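Local atomic coordinates of initiator protein NS1 (Human bocavirus, PDB entry 4KW3), a protein that probably binds the viral replication origin, nicks one DNA strand and unwinds the duplex to start rolling-circle replication, this chain being its N-terminal origin-recognition and nickase domain. Residues R206-Y211 with A262-E267. Numbering follows the deposited sequence.
Sequences RFFKNY and ATLDNE
Lys209 NZ is gripped by two oxygens: it donates to OD1 of Asp265 at 2.6 Å, in a salt bridge, and to the backbone O of Ile269, just past helix 257-268. The ammonium group meets OD1 nearly along the carboxylate's C-O axis. A lysine suits this place because its alkyl chain can bridge the gap between the helices before it delivers its charge. The chain sets out with CG anti to the backbone N and then bends at chi3 (72°), which helps to bring NZ to OD1. On the way CD of Lys209 passes 3.7 Å from CA of Asp265, and CG lies 4.0 Å from CB of Leu264, the side chains of Lys209 and Leu264 running past each other in opposite directions. Asp265, itself partly exposed, probably helps to offset the charge of the buried lysine.

Beside the ion pair the contact is apolar. Leu264 CD1 approaches the ring of Phe208 obliquely, 4.1 Å from both CD2 and CE2, and the two side chains cross at about a right angle. The branched, apolar end of leucine suits this place, since its CD1 methyl can rest by the aromatic ring in a buried setting.

The axes of segments 206-211 and 262-267 approach to 10.2 Å and cross at -119°; side chains carry most of the contact, with the lysine chain also lying against the backbone of helix 257-268. Helix 204-212 also carries Tyr211, the predicted nicking tyrosine, which takes no part in the contact. Phe208 packs against Thr245 and Ile247 of strand 241-247 and Tyr260 of helix 257-268, while Leu264 also meets Val7, so helix 257-268, the last of this domain construct, is joined to the tyrosine-bearing helix beside the central sheet.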
# COMPACT_ATOMS: atom_id res chain seq x y z
N ARG A 206 -8.04 -7.31 -13.83
CA ARG A 206 -8.60 -6.14 -14.48
C ARG A 206 -8.78 -4.99 -13.51
O ARG A 206 -8.67 -3.82 -13.90
CB ARG A 206 -9.87 -6.46 -15.26
CG ARG A 206 -9.58 -6.89 -16.68
CD ARG A 206 -10.82 -7.09 -17.57
NE ARG A 206 -10.38 -7.55 -18.88
CZ ARG A 206 -10.08 -8.81 -19.16
NH1 ARG A 206 -10.23 -9.75 -18.23
NH2 ARG A 206 -9.66 -9.14 -20.38
N PHE A 207 -9.06 -5.31 -12.25
CA PHE A 207 -9.18 -4.27 -11.25
C PHE A 207 -7.80 -3.64 -11.01
O PHE A 207 -7.68 -2.41 -10.92
CB PHE A 207 -9.79 -4.80 -9.96
CG PHE A 207 -9.82 -3.79 -8.88
CD1 PHE A 207 -10.73 -2.74 -8.92
CD2 PHE A 207 -8.89 -3.83 -7.84
CE1 PHE A 207 -10.75 -1.77 -7.95
CE2 PHE A 207 -8.89 -2.87 -6.85
CZ PHE A 207 -9.83 -1.83 -6.90
N PHE A 208 -6.78 -4.49 -10.94
CA PHE A 208 -5.38 -4.04 -10.87
C PHE A 208 -5.02 -3.15 -12.06
O PHE A 208 -4.54 -2.03 -11.89
CB PHE A 208 -4.45 -5.27 -10.85
CG PHE A 208 -2.97 -4.93 -10.78
CD1 PHE A 208 -2.48 -4.02 -9.85
CD2 PHE A 208 -2.07 -5.56 -11.64
CE1 PHE A 208 -1.13 -3.73 -9.78
CE2 PHE A 208 -0.70 -5.26 -11.59
CZ PHE A 208 -0.23 -4.34 -10.65
N LYS A 209 -5.27 -3.66 -13.27
CA LYS A 209 -4.88 -2.99 -14.49
C LYS A 209 -5.60 -1.67 -14.67
O LYS A 209 -4.98 -0.65 -15.02
CB LYS A 209 -5.15 -3.87 -15.71
CG LYS A 209 -4.71 -3.22 -17.02
CD LYS A 209 -5.36 -3.84 -18.27
CE LYS A 209 -6.80 -3.45 -18.36
NZ LYS A 209 -7.40 -3.78 -19.69
N ASN A 210 -6.91 -1.66 -14.38
CA ASN A 210 -7.70 -0.48 -14.67
C ASN A 210 -7.81 0.54 -13.57
O ASN A 210 -7.94 1.73 -13.86
CB ASN A 210 -9.10 -0.87 -15.17
CG ASN A 210 -9.04 -1.48 -16.52
OD1 ASN A 210 -8.25 -1.04 -17.35
ND2 ASN A 210 -9.84 -2.51 -16.76
N TYR A 211 -7.71 0.12 -12.31
CA TYR A 211 -7.88 1.07 -11.23
C TYR A 211 -6.58 1.36 -10.48
O TYR A 211 -6.29 2.49 -10.18
CB TYR A 211 -9.03 0.70 -10.25
CG TYR A 211 -9.03 1.67 -9.08
CD1 TYR A 211 -9.62 2.94 -9.20
CD2 TYR A 211 -8.36 1.37 -7.89
CE1 TYR A 211 -9.56 3.86 -8.16
CE2 TYR A 211 -8.29 2.29 -6.84
CZ TYR A 211 -8.89 3.54 -6.99
OH TYR A 211 -8.83 4.46 -5.96
N ALA A 262 0.80 -1.37 -20.13
CA ALA A 262 0.62 -1.50 -21.58
C ALA A 262 0.59 -2.97 -21.97
O ALA A 262 -0.25 -3.39 -22.76
CB ALA A 262 1.74 -0.78 -22.31
N THR A 263 1.52 -3.75 -21.43
CA THR A 263 1.56 -5.18 -21.69
C THR A 263 0.27 -5.87 -21.23
O THR A 263 -0.31 -6.64 -21.98
CB THR A 263 2.77 -5.83 -21.02
OG1 THR A 263 3.98 -5.25 -21.54
CG2 THR A 263 2.78 -7.33 -21.27
N LEU A 264 -0.18 -5.59 -20.00
CA LEU A 264 -1.47 -6.12 -19.54
C LEU A 264 -2.62 -5.71 -20.45
O LEU A 264 -3.48 -6.51 -20.77
CB LEU A 264 -1.78 -5.71 -18.10
CG LEU A 264 -0.91 -6.34 -17.02
CD1 LEU A 264 -1.36 -5.86 -15.64
CD2 LEU A 264 -0.96 -7.85 -17.12
N ASP A 265 -2.62 -4.45 -20.86
CA ASP A 265 -3.75 -3.92 -21.61
C ASP A 265 -3.79 -4.43 -23.06
O ASP A 265 -4.85 -4.55 -23.65
CB ASP A 265 -3.73 -2.39 -21.58
CG ASP A 265 -5.10 -1.79 -21.82
OD1 ASP A 265 -6.11 -2.43 -21.45
OD2 ASP A 265 -5.15 -0.66 -22.37
N ASN A 266 -2.63 -4.77 -23.61
CA ASN A 266 -2.57 -5.20 -25.00
C ASN A 266 -2.50 -6.71 -25.26
O ASN A 266 -3.15 -7.20 -26.17
CB ASN A 266 -1.44 -4.47 -25.74
CG ASN A 266 -1.57 -2.95 -25.65
OD1 ASN A 266 -0.68 -2.27 -25.14
ND2 ASN A 266 -2.68 -2.42 -26.16
N GLU A 267 -1.71 -7.44 -24.47
CA GLU A 267 -1.45 -8.86 -24.72
C GLU A 267 -2.20 -9.77 -23.77
O GLU A 267 -2.66 -10.85 -24.15
CB GLU A 267 0.03 -9.15 -24.56
CG GLU A 267 0.88 -8.09 -25.21
CD GLU A 267 2.35 -8.40 -25.08
OE1 GLU A 267 2.68 -9.48 -24.52
OE2 GLU A 267 3.16 -7.56 -25.53